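Local coordinates for Aureochrome1-like protein (Ochromonas danica, PDB 6I20), which probably serves as a blue-light photoreceptor, holding flavin mononucleotide in a PAS-fold domain of the LOV type, at residues 19-24 against 110-115; 64-69 against 81-86; 95-100 against 114-119. All blocks are in the same frame, centred on the assembly; numbering follows the deposited sequence. Where two conformers were deposited one is given.

Contact 1: residues 19-24 against 110-115. With FMN (flavin mononucleotide), chain E.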
loop_
_atom_site.group_PDB
_atom_site.type_symbol
_atom_site.label_atom_id
_atom_site.label_comp_id
_atom_site.label_asym_id
_atom_site.label_seq_id
_atom_site.Cartn_x
_atom_site.Cartn_y
_atom_site.Cartn_z
ATOM N N VAL A 19 -3.511 -2.446 3.527
ATOM C CA VAL A 19 -4.175 -1.305 4.128
ATOM C C VAL A 19 -5.292 -0.829 3.220
ATOM O O VAL A 19 -5.305 -1.125 2.023
ATOM C CB VAL A 19 -3.222 -0.107 4.391
ATOM C CG1 VAL A 19 -2.113 -0.508 5.341
ATOM C CG2 VAL A 19 -2.672 0.450 3.125
ATOM N N ILE A 20 -6.235 -0.115 3.815
ATOM C CA ILE A 20 -7.318 0.569 3.112
ATOM C C ILE A 20 -7.186 2.061 3.429
ATOM O O ILE A 20 -7.047 2.414 4.615
ATOM C CB ILE A 20 -8.702 0.072 3.610
ATOM C CG1 ILE A 20 -8.761 -1.463 3.571
ATOM C CG2 ILE A 20 -9.794 0.692 2.771
ATOM C CD1 ILE A 20 -8.566 -2.031 2.187
ATOM N N SER A 21 -7.247 2.917 2.398
ATOM C CA SER A 21 -7.209 4.365 2.606
ATOM C C SER A 21 -8.542 4.976 2.209
ATOM O O SER A 21 -9.363 4.330 1.529
ATOM C CB SER A 21 -6.096 5.035 1.797
ATOM O OG SER A 21 -6.455 5.155 0.414
ATOM N N ASP A 22 -8.778 6.200 2.632
ATOM C CA ASP A 22 -9.998 6.943 2.321
ATOM C C ASP A 22 -9.665 8.293 1.702
ATOM O O ASP A 22 -9.269 9.215 2.416
ATOM C CB ASP A 22 -10.863 7.126 3.574
ATOM C CG ASP A 22 -12.230 7.772 3.289
ATOM O OD1 ASP A 22 -12.425 8.403 2.235
ATOM O OD2 ASP A 22 -13.133 7.642 4.151
ATOM N N PRO A 23 -9.851 8.442 0.383
ATOM C CA PRO A 23 -9.444 9.668 -0.283
ATOM C C PRO A 23 -10.301 10.886 0.025
ATOM O O PRO A 23 -9.914 11.987 -0.309
ATOM C CB PRO A 23 -9.496 9.314 -1.750
ATOM C CG PRO A 23 -10.555 8.249 -1.826
ATOM C CD PRO A 23 -10.385 7.443 -0.579
ATOM N N SER A 24 -11.466 10.706 0.626
ATOM C CA SER A 24 -12.282 11.846 1.054
ATOM C C SER A 24 -11.778 12.513 2.332
ATOM O O SER A 24 -12.233 13.612 2.675
ATOM C CB SER A 24 -13.747 11.456 1.210
ATOM O OG SER A 24 -13.924 10.672 2.354
ATOM N N VAL A 110 -14.531 4.698 -3.580
ATOM C CA VAL A 110 -14.876 4.914 -2.185
ATOM C C VAL A 110 -13.633 4.766 -1.328
ATOM O O VAL A 110 -13.433 5.523 -0.356
ATOM C CB VAL A 110 -15.998 3.951 -1.714
ATOM C CG1 VAL A 110 -16.365 4.198 -0.263
ATOM C CG2 VAL A 110 -17.246 4.179 -2.543
ATOM N N ASN A 111 -12.788 3.816 -1.625
ATOM C CA ASN A 111 -11.573 3.559 -0.858
ATOM C C ASN A 111 -10.487 3.097 -1.816
ATOM O O ASN A 111 -10.778 2.691 -2.959
ATOM C CB ASN A 111 -11.775 2.472 0.223
ATOM C CG ASN A 111 -12.674 2.908 1.362
ATOM O OD1 ASN A 111 -13.835 2.466 1.461
ATOM N ND2 ASN A 111 -12.161 3.748 2.265
ATOM N N TYR A 112 -9.228 3.108 -1.356
ATOM C CA TYR A 112 -8.174 2.397 -2.054
ATOM C C TYR A 112 -7.652 1.254 -1.213
ATOM O O TYR A 112 -7.582 1.355 0.020
ATOM C CB TYR A 112 -6.991 3.325 -2.384
ATOM C CG TYR A 112 -7.344 4.381 -3.388
ATOM C CD1 TYR A 112 -7.394 4.099 -4.736
ATOM C CD2 TYR A 112 -7.590 5.682 -3.003
ATOM C CE1 TYR A 112 -7.740 5.069 -5.656
ATOM C CE2 TYR A 112 -7.927 6.655 -3.929
ATOM C CZ TYR A 112 -8.020 6.357 -5.249
ATOM O OH TYR A 112 -8.369 7.349 -6.156
ATOM N N LEU A 113 -7.315 0.161 -1.899
ATOM C CA LEU A 113 -6.685 -0.988 -1.309
ATOM C C LEU A 113 -5.221 -0.970 -1.688
ATOM O O LEU A 113 -4.899 -0.780 -2.858
ATOM C CB LEU A 113 -7.331 -2.264 -1.883
ATOM C CG LEU A 113 -6.680 -3.593 -1.527
ATOM C CD1 LEU A 113 -6.773 -3.845 -0.046
ATOM C CD2 LEU A 113 -7.334 -4.715 -2.329
ATOM N N GLY A 114 -4.347 -1.227 -0.713
ATOM C CA GLY A 114 -2.932 -1.405 -1.011
ATOM C C GLY A 114 -2.455 -2.689 -0.390
ATOM O O GLY A 114 -2.704 -2.945 0.787
ATOM N N VAL A 115 -1.837 -3.541 -1.195
ATOM C CA VAL A 115 -1.336 -4.831 -0.744
ATOM C C VAL A 115 0.172 -4.860 -0.899
ATOM O O VAL A 115 0.680 -4.621 -2.003
ATOM C CB VAL A 115 -1.983 -5.996 -1.552
ATOM C CG1 VAL A 115 -1.410 -7.346 -1.099
ATOM C CG2 VAL A 115 -3.518 -5.943 -1.467
HETATM N N1 FMN E . 3.620 3.918 -0.445
HETATM C C2 FMN E . 4.631 3.137 -0.009
HETATM O O2 FMN E . 5.802 3.567 -0.126
HETATM N N3 FMN E . 4.442 1.924 0.566
HETATM C C4 FMN E . 3.194 1.386 0.722
HETATM O O4 FMN E . 3.064 0.226 1.196
HETATM C C4A FMN E . 2.088 2.183 0.310
HETATM N N5 FMN E . 0.810 1.712 0.462
HETATM C C5A FMN E . -0.202 2.470 -0.025
HETATM C C6 FMN E . -1.533 2.014 0.089
HETATM C C7 FMN E . -2.583 2.732 -0.380
HETATM C C7M FMN E . -4.024 2.185 -0.269
HETATM C C8 FMN E . -2.372 4.004 -1.013
HETATM C C8M FMN E . -3.518 4.799 -1.549
HETATM C C9 FMN E . -1.086 4.474 -1.134
HETATM C C9A FMN E . 0.007 3.746 -0.687
HETATM N N10 FMN E . 1.327 4.262 -0.757
HETATM C C10 FMN E . 2.350 3.467 -0.329
HETATM C "C1'" FMN E . 1.620 5.488 -1.491
HETATM C "C2'" FMN E . 1.579 6.784 -0.676
HETATM O "O2'" FMN E . 0.530 6.676 0.298
HETATM C "C3'" FMN E . 1.284 7.953 -1.604
HETATM O "O3'" FMN E . 0.081 7.738 -2.361
HETATM C "C4'" FMN E . 2.400 8.300 -2.563
HETATM O "O4'" FMN E . 3.605 8.472 -1.798
HETATM C "C5'" FMN E . 2.093 9.644 -3.306
HETATM O "O5'" FMN E . 1.450 10.594 -2.392
HETATM P P FMN E . 1.618 12.160 -2.740
HETATM O O1P FMN E . 0.965 12.900 -1.639
HETATM O O2P FMN E . 3.066 12.411 -2.836
HETATM O O3P FMN E . 0.914 12.301 -4.083
HETATM O O HOH W 1 -13.537 4.920 4.657
HETATM O O HOH W 2 -14.513 7.762 0.555
#
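With chi1 at -69°, Asn111 CG stands beside its own backbone N, which turns the amide back toward strand 19-21, where ND2 donates to Ser21 O at 3.0 Å. The acceptor lies in the plane of the amide, but the donor sits well above the carbonyl plane of Ser21. Tyr112 N reaches the same oxygen at 3.1 Å from the opposite face, and two N-H groups thus grip one carbonyl. Asn111 OD1 is engaged by Tyr5 OH. Tyr112 lies on the flavin side, where a first torsion of -67° sets its ring with one edge toward Ser21. Tyr112 CB lies 3.4 Å from Ser21 OG, which is hydrogen-bonded to Asn28 and sits in the ring plane, while Pro23 CG approaches the ring obliquely, 3.7 Å from Tyr112 CE2. Backbone pairing joins the first and last strands of the antiparallel PAS sheet: Val19 and Gly114 form a hydrogen-bonded pair, with Val19 N to Gly114 O at 2.9 Å. On this face Val19 CG2 meets FMN C6 at 3.6 Å, and a CB on Gly114 would probably run into that same flavin atom. Ile20 and Leu113 point to the other face, against helix 6-13. Where the strand ends, Asp22 OD1 accepts from Ser24 N in an Asx turn, and one water donates to Asp22 OD1 and to Val110 O; a second bridges Asp22 OD2 and Asn111 ND2.

Contact 2: residues 64-69 against 81-86; sequences KAVEKV and VVLLNY. With FMN (flavin mononucleotide), chain E.
Helix 64-69 runs across strand 81-86 at 132° between their N-to-C directions, the axes 8.5 Å apart, and Ala65 and Leu83 bring their CA atoms within 6.3 Å. The small Ala65 side chain permits this closeness: its CB meets Leu83 CB at 3.8 Å. One turn on, Val69 CG2 packs on Val81 CG2 at 3.6 Å, the two side chains crossing at about a right angle, while Lys68 CB touches Val81 CG1. No hydrogen bond joins the segments. Val66 and Val69 (chi1 176° and 170°) each turn CG1 away from the backbone N, toward the ribityl chain, with Val66 CG1 3.4 Å from FMN O4'. Asn85 OD1 accepts from FMN N3 at 2.9 Å in a nearly straight bond, and Asn85 ND2 donates to FMN O2 at 3.0 Å; ND2 also donates to Leu84 O, from well above that carbonyl's plane, which may help hold the amide's rotation. A leucine in place of Asn85 would probably leave flavin N3-H without its acceptor, FMN O2 without this donor and Asn95 ND2 without one of its mates. Helix and strand together wall the pyrimidine and ribityl side of a flavin pocket characteristic of LOV-type PAS domains.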
loop_
_atom_site.group_PDB
_atom_site.type_symbol
_atom_site.label_atom_id
_atom_site.label_comp_id
_atom_site.label_asym_id
_atom_site.label_seq_id
_atom_site.Cartn_x
_atom_site.Cartn_y
_atom_site.Cartn_z
ATOM N N LYS A 64 10.766 8.179 -8.690
ATOM C CA LYS A 64 10.041 7.762 -9.897
ATOM C C LYS A 64 9.027 6.667 -9.616
ATOM O O LYS A 64 7.953 6.648 -10.257
ATOM C CB LYS A 64 11.023 7.323 -10.997
ATOM C CG LYS A 64 11.965 8.431 -11.506
ATOM C CD LYS A 64 12.801 7.982 -12.706
ATOM C CE LYS A 64 14.241 7.722 -12.307
ATOM N NZ LYS A 64 15.114 7.137 -13.338
ATOM N N ALA A 65 9.304 5.802 -8.647
ATOM C CA ALA A 65 8.320 4.767 -8.284
ATOM C C ALA A 65 7.151 5.432 -7.611
ATOM O O ALA A 65 5.983 5.084 -7.816
ATOM C CB ALA A 65 8.924 3.739 -7.375
ATOM N N VAL A 66 7.446 6.391 -6.718
ATOM C CA VAL A 66 6.374 7.107 -6.040
ATOM C C VAL A 66 5.493 7.860 -7.054
ATOM O O VAL A 66 4.260 7.889 -6.931
ATOM C CB VAL A 66 6.989 8.072 -4.964
ATOM C CG1 VAL A 66 5.921 8.910 -4.292
ATOM C CG2 VAL A 66 7.728 7.239 -3.935
ATOM N N GLU A 67 6.112 8.420 -8.078
ATOM C CA GLU A 67 5.378 9.103 -9.140
ATOM C C GLU A 67 4.461 8.150 -9.904
ATOM O O GLU A 67 3.338 8.504 -10.242
ATOM C CB GLU A 67 6.335 9.804 -10.085
ATOM C CG GLU A 67 5.688 10.526 -11.243
ATOM C CD GLU A 67 4.718 11.657 -10.899
ATOM O OE1 GLU A 67 4.791 12.251 -9.810
ATOM O OE2 GLU A 67 3.861 11.981 -11.758
ATOM N N LYS A 68 4.930 6.937 -10.146
ATOM C CA LYS A 68 4.022 5.922 -10.783
ATOM C C LYS A 68 2.779 5.635 -9.937
ATOM O O LYS A 68 1.643 5.504 -10.454
ATOM C CB LYS A 68 4.806 4.633 -11.028
ATOM C CG LYS A 68 5.803 4.744 -12.122
ATOM C CD LYS A 68 6.305 3.394 -12.590
ATOM C CE LYS A 68 7.516 3.621 -13.459
ATOM N NZ LYS A 68 7.982 2.400 -14.147
ATOM N N VAL A 69 2.969 5.539 -8.625
ATOM C CA VAL A 69 1.840 5.353 -7.736
ATOM C C VAL A 69 0.894 6.562 -7.831
ATOM O O VAL A 69 -0.337 6.431 -7.943
ATOM C CB VAL A 69 2.277 5.093 -6.287
ATOM C CG1 VAL A 69 1.086 5.153 -5.367
ATOM C CG2 VAL A 69 3.047 3.783 -6.148
ATOM N N VAL A 81 3.964 -1.488 -8.340
ATOM C CA VAL A 81 5.342 -0.933 -8.332
ATOM C C VAL A 81 6.185 -1.768 -7.384
ATOM O O VAL A 81 5.657 -2.467 -6.482
ATOM C CB VAL A 81 5.463 0.561 -7.914
ATOM C CG1 VAL A 81 4.718 1.474 -8.866
ATOM C CG2 VAL A 81 5.037 0.750 -6.481
ATOM N N VAL A 82 7.485 -1.706 -7.575
ATOM C CA VAL A 82 8.415 -2.258 -6.595
ATOM C C VAL A 82 9.246 -1.070 -6.119
ATOM O O VAL A 82 9.827 -0.355 -6.938
ATOM C CB VAL A 82 9.303 -3.379 -7.169
ATOM C CG1 VAL A 82 10.375 -3.774 -6.177
ATOM C CG2 VAL A 82 8.418 -4.586 -7.468
ATOM N N LEU A 83 9.285 -0.884 -4.816
ATOM C CA LEU A 83 10.052 0.245 -4.258
ATOM C C LEU A 83 10.591 -0.097 -2.896
ATOM O O LEU A 83 10.092 -0.964 -2.194
ATOM C CB LEU A 83 9.216 1.525 -4.252
ATOM C CG LEU A 83 8.248 1.776 -3.107
ATOM C CD1 LEU A 83 7.582 3.152 -3.262
ATOM C CD2 LEU A 83 7.149 0.728 -2.987
ATOM N N LEU A 84 11.638 0.652 -2.512
ATOM C CA LEU A 84 12.264 0.450 -1.218
ATOM C C LEU A 84 11.471 1.150 -0.128
ATOM O O LEU A 84 11.133 2.327 -0.270
ATOM C CB LEU A 84 13.696 0.976 -1.266
ATOM C CG LEU A 84 14.574 0.513 -0.100
ATOM C CD1 LEU A 84 14.971 -0.954 -0.247
ATOM C CD2 LEU A 84 15.820 1.395 0.032
ATOM N N ASN A 85 11.175 0.421 0.931
ATOM C CA ASN A 85 10.462 0.977 2.070
ATOM C C ASN A 85 11.277 0.708 3.343
ATOM O O ASN A 85 12.234 -0.057 3.368
ATOM C CB ASN A 85 9.065 0.357 2.217
ATOM C CG ASN A 85 7.985 0.983 1.363
ATOM O OD1 ASN A 85 6.834 0.487 1.456
ATOM N ND2 ASN A 85 8.233 2.061 0.629
ATOM N N TYR A 86 10.874 1.431 4.382
ATOM C CA TYR A 86 11.572 1.509 5.666
ATOM C C TYR A 86 10.626 1.098 6.798
ATOM O O TYR A 86 9.484 1.588 6.885
ATOM C CB TYR A 86 12.021 2.953 5.947
ATOM C CG TYR A 86 13.150 3.425 5.058
ATOM C CD1 TYR A 86 12.927 3.747 3.727
ATOM C CD2 TYR A 86 14.439 3.578 5.560
ATOM C CE1 TYR A 86 13.946 4.176 2.910
ATOM C CE2 TYR A 86 15.457 4.037 4.748
ATOM C CZ TYR A 86 15.201 4.316 3.407
ATOM O OH TYR A 86 16.195 4.736 2.510
HETATM N N1 FMN E . 3.620 3.918 -0.445
HETATM C C2 FMN E . 4.631 3.137 -0.009
HETATM O O2 FMN E . 5.802 3.567 -0.126
HETATM N N3 FMN E . 4.442 1.924 0.566
HETATM C C4 FMN E . 3.194 1.386 0.722
HETATM O O4 FMN E . 3.064 0.226 1.196
HETATM C C4A FMN E . 2.088 2.183 0.310
HETATM N N5 FMN E . 0.810 1.712 0.462
HETATM C C5A FMN E . -0.202 2.470 -0.025
HETATM C C6 FMN E . -1.533 2.014 0.089
HETATM C C7 FMN E . -2.583 2.732 -0.380
HETATM C C7M FMN E . -4.024 2.185 -0.269
HETATM C C8 FMN E . -2.372 4.004 -1.013
HETATM C C8M FMN E . -3.518 4.799 -1.549
HETATM C C9 FMN E . -1.086 4.474 -1.134
HETATM C C9A FMN E . 0.007 3.746 -0.687
HETATM N N10 FMN E . 1.327 4.262 -0.757
HETATM C C10 FMN E . 2.350 3.467 -0.329
HETATM C "C1'" FMN E . 1.620 5.488 -1.491
HETATM C "C2'" FMN E . 1.579 6.784 -0.676
HETATM O "O2'" FMN E . 0.530 6.676 0.298
HETATM C "C3'" FMN E . 1.284 7.953 -1.604
HETATM O "O3'" FMN E . 0.081 7.738 -2.361
HETATM C "C4'" FMN E . 2.400 8.300 -2.563
HETATM O "O4'" FMN E . 3.605 8.472 -1.798
HETATM C "C5'" FMN E . 2.093 9.644 -3.306
HETATM O "O5'" FMN E . 1.450 10.594 -2.392
HETATM P P FMN E . 1.618 12.160 -2.740
HETATM O O1P FMN E . 0.965 12.900 -1.639
HETATM O O2P FMN E . 3.066 12.411 -2.836
HETATM O O3P FMN E . 0.914 12.301 -4.083
#

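Contact 3: residues 95-100 against 114-119; sequences NQLFIA and GVQCKV. With FMN (flavin mononucleotide), chain E; EDO (1,2-ethanediol), chain F.
The flavin pocket of this LOV-like PAS domain takes one wall from the antiparallel hairpin of strands 92-103 and 109-119, whose short segments here run at 160° to each other. Four backbone hydrogen bonds hold the pairs Gln96-Cys117 and Phe98-Val115, among them Val115 N to Phe98 O at 2.8 Å. Side chains alternate between two faces. On the flavin face Asn95 and Gln116 cross, their amide planes 50° apart, and Asn95 OD1 lies 3.4 Å from Gln116 CB. Both amides reach the same flavin oxygen: Gln116 NE2 donates to FMN O4 at 3.0 Å, and Asn95 ND2 adds a weak bond at 3.1 Å to FMN O4, its other partner being Asn85 OD1. A bend at chi2 of Gln116 (82°) brings NE2 up to the flavin between O4 and N5, where it also makes a weak bond of 3.4 Å to FMN N5. Leu97 lays its CD2 methyl over a face of the ring system, 3.5 Å from FMN C4A, and its CD1 sits near N5 and O4. The reverse face of the hairpin carries Phe98, whose CD2 at the ring edge lies 4.0 Å from Val115 CG2, in the ring plane, and Gln96, whose CB packs on Val119 CG1 and whose OE1 is bonded to Tyr123 OH. A water donates to both Gln96 O and Val115 O. A glutamine on the last strand beside N5 and O4 is a familiar feature of LOV domains, where it is thought to respond to flavin photochemistry.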
loop_
_atom_site.group_PDB
_atom_site.type_symbol
_atom_site.label_atom_id
_atom_site.label_comp_id
_atom_site.label_asym_id
_atom_site.label_seq_id
_atom_site.Cartn_x
_atom_site.Cartn_y
_atom_site.Cartn_z
ATOM N N ASN A 95 9.399 -3.672 -1.489
ATOM C CA ASN A 95 7.951 -3.850 -1.402
ATOM C C ASN A 95 7.414 -3.891 -2.830
ATOM O O ASN A 95 7.484 -2.911 -3.561
ATOM C CB ASN A 95 7.374 -2.648 -0.638
ATOM C CG ASN A 95 5.873 -2.654 -0.462
ATOM O OD1 ASN A 95 5.181 -3.565 -0.927
ATOM N ND2 ASN A 95 5.358 -1.650 0.249
ATOM N N GLN A 96 6.828 -5.046 -3.224
ATOM C CA GLN A 96 5.988 -5.099 -4.427
ATOM C C GLN A 96 4.605 -4.717 -3.996
ATOM O O GLN A 96 3.932 -5.464 -3.236
ATOM C CB GLN A 96 6.019 -6.483 -5.079
ATOM C CG GLN A 96 5.178 -6.511 -6.335
ATOM C CD GLN A 96 5.230 -7.865 -7.003
ATOM O OE1 GLN A 96 6.264 -8.263 -7.428
ATOM N NE2 GLN A 96 4.109 -8.560 -7.055
ATOM N N LEU A 97 4.214 -3.489 -4.368
ATOM C CA LEU A 97 3.032 -2.821 -3.896
ATOM C C LEU A 97 1.979 -2.793 -4.988
ATOM O O LEU A 97 2.243 -2.364 -6.085
ATOM C CB LEU A 97 3.413 -1.371 -3.533
ATOM C CG LEU A 97 2.290 -0.447 -3.157
ATOM C CD1 LEU A 97 1.536 -0.891 -1.906
ATOM C CD2 LEU A 97 2.843 0.972 -2.939
ATOM N N PHE A 98 0.780 -3.250 -4.637
ATOM C CA PHE A 98 -0.398 -3.203 -5.526
ATOM C C PHE A 98 -1.397 -2.221 -4.944
ATOM O O PHE A 98 -1.741 -2.340 -3.764
ATOM C CB PHE A 98 -1.049 -4.603 -5.509
ATOM C CG PHE A 98 -2.440 -4.666 -6.107
ATOM C CD1 PHE A 98 -2.668 -4.252 -7.401
ATOM C CD2 PHE A 98 -3.496 -5.152 -5.374
ATOM C CE1 PHE A 98 -3.950 -4.360 -7.954
ATOM C CE2 PHE A 98 -4.751 -5.264 -5.930
ATOM C CZ PHE A 98 -4.982 -4.843 -7.196
ATOM N N ILE A 99 -1.876 -1.286 -5.766
ATOM C CA ILE A 99 -2.905 -0.351 -5.307
ATOM C C ILE A 99 -4.053 -0.386 -6.296
ATOM O O ILE A 99 -3.862 -0.366 -7.511
ATOM C CB ILE A 99 -2.363 1.091 -5.097
ATOM C CG1 ILE A 99 -1.205 1.066 -4.112
ATOM C CG2 ILE A 99 -3.443 2.028 -4.572
ATOM C CD1 ILE A 99 -0.438 2.393 -4.037
ATOM N N ALA A 100 -5.255 -0.483 -5.738
ATOM C CA ALA A 100 -6.476 -0.573 -6.545
ATOM C C ALA A 100 -7.606 0.228 -5.917
ATOM O O ALA A 100 -7.743 0.306 -4.709
ATOM C CB ALA A 100 -6.934 -2.013 -6.671
ATOM N N GLY A 114 -4.347 -1.227 -0.713
ATOM C CA GLY A 114 -2.932 -1.405 -1.011
ATOM C C GLY A 114 -2.455 -2.689 -0.390
ATOM O O GLY A 114 -2.704 -2.945 0.787
ATOM N N VAL A 115 -1.837 -3.541 -1.195
ATOM C CA VAL A 115 -1.336 -4.831 -0.744
ATOM C C VAL A 115 0.172 -4.860 -0.899
ATOM O O VAL A 115 0.680 -4.621 -2.003
ATOM C CB VAL A 115 -1.983 -5.996 -1.552
ATOM C CG1 VAL A 115 -1.410 -7.346 -1.099
ATOM C CG2 VAL A 115 -3.518 -5.943 -1.467
ATOM N N GLN A 116 0.885 -5.152 0.187
ATOM C CA GLN A 116 2.341 -5.108 0.208
ATOM C C GLN A 116 2.892 -6.528 0.233
ATOM O O GLN A 116 2.472 -7.358 1.019
ATOM C CB GLN A 116 2.842 -4.371 1.454
ATOM C CG GLN A 116 2.413 -2.924 1.513
ATOM C CD GLN A 116 1.027 -2.635 2.039
ATOM O OE1 GLN A 116 0.352 -3.503 2.625
ATOM N NE2 GLN A 116 0.579 -1.354 1.876
ATOM N N CYS A 117 3.908 -6.785 -0.566
ATOM C CA CYS A 117 4.658 -8.027 -0.503
ATOM C C CYS A 117 6.132 -7.782 -0.459
ATOM O O CYS A 117 6.717 -7.150 -1.342
ATOM C CB CYS A 117 4.329 -8.898 -1.704
ATOM S SG CYS A 117 5.190 -10.486 -1.615
ATOM N N LYS A 118 6.767 -8.254 0.602
ATOM C CA LYS A 118 8.212 -8.169 0.704
ATOM C C LYS A 118 8.828 -9.102 -0.328
ATOM O O LYS A 118 8.476 -10.282 -0.403
ATOM C CB LYS A 118 8.732 -8.508 2.105
ATOM C CG LYS A 118 10.251 -8.472 2.213
ATOM C CD LYS A 118 10.730 -8.512 3.663
ATOM C CE LYS A 118 10.530 -9.896 4.282
ATOM N NZ LYS A 118 11.296 -10.934 3.559
ATOM N N VAL A 119 9.744 -8.570 -1.114
ATOM C CA VAL A 119 10.470 -9.326 -2.129
ATOM C C VAL A 119 11.983 -9.164 -1.952
ATOM O O VAL A 119 12.424 -8.208 -1.310
ATOM C CB VAL A 119 10.016 -8.938 -3.553
ATOM C CG1 VAL A 119 8.525 -9.158 -3.706
ATOM C CG2 VAL A 119 10.354 -7.503 -3.903
HETATM N N1 FMN E . 3.620 3.918 -0.445
HETATM C C2 FMN E . 4.631 3.137 -0.009
HETATM O O2 FMN E . 5.802 3.567 -0.126
HETATM N N3 FMN E . 4.442 1.924 0.566
HETATM C C4 FMN E . 3.194 1.386 0.722
HETATM O O4 FMN E . 3.064 0.226 1.196
HETATM C C4A FMN E . 2.088 2.183 0.310
HETATM N N5 FMN E . 0.810 1.712 0.462
HETATM C C5A FMN E . -0.202 2.470 -0.025
HETATM C C6 FMN E . -1.533 2.014 0.089
HETATM C C7 FMN E . -2.583 2.732 -0.380
HETATM C C7M FMN E . -4.024 2.185 -0.269
HETATM C C8 FMN E . -2.372 4.004 -1.013
HETATM C C8M FMN E . -3.518 4.799 -1.549
HETATM C C9 FMN E . -1.086 4.474 -1.134
HETATM C C9A FMN E . 0.007 3.746 -0.687
HETATM N N10 FMN E . 1.327 4.262 -0.757
HETATM C C10 FMN E . 2.350 3.467 -0.329
HETATM C "C1'" FMN E . 1.620 5.488 -1.491
HETATM C "C2'" FMN E . 1.579 6.784 -0.676
HETATM O "O2'" FMN E . 0.530 6.676 0.298
HETATM C "C3'" FMN E . 1.284 7.953 -1.604
HETATM O "O3'" FMN E . 0.081 7.738 -2.361
HETATM C "C4'" FMN E . 2.400 8.300 -2.563
HETATM O "O4'" FMN E . 3.605 8.472 -1.798
HETATM C "C5'" FMN E . 2.093 9.644 -3.306
HETATM O "O5'" FMN E . 1.450 10.594 -2.392
HETATM P P FMN E . 1.618 12.160 -2.740
HETATM O O1P FMN E . 0.965 12.900 -1.639
HETATM O O2P FMN E . 3.066 12.411 -2.836
HETATM O O3P FMN E . 0.914 12.301 -4.083
HETATM C C1 EDO F . 5.617 -10.219 4.964
HETATM O O1 EDO F . 4.595 -10.958 5.612
HETATM C C2 EDO F . 5.873 -10.856 3.602
HETATM O O2 EDO F . 5.433 -10.041 2.505
HETATM O O HOH W 3 1.550 -6.744 -3.685
#

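How the contacts relate
All three contacts reach one antiparallel sheet, contact 2 by packing helix 63-75 on edge strand 79-86, and touch the same flavin. Contacts 1 and 3 share Gly114 and Val115, their centres 13 Å apart, and Leu113 N lies 2.8 Å from Ala100 O, a probable hydrogen bond. Contacts 2 and 3, centres 10 Å apart, meet through neighbouring strands, with Val81 O 2.8 Å from Leu97 N, and Val69 packs on Ile99. Contacts 1 and 2 do not touch; about 17 Å separates their centres and about 7 Å their nearest atoms. Contact 1 meets the dimethylbenzene ring, contact 2 the pyrimidine edge and ribityl chain, and contact 3 N5, O4 and a face of the ring system.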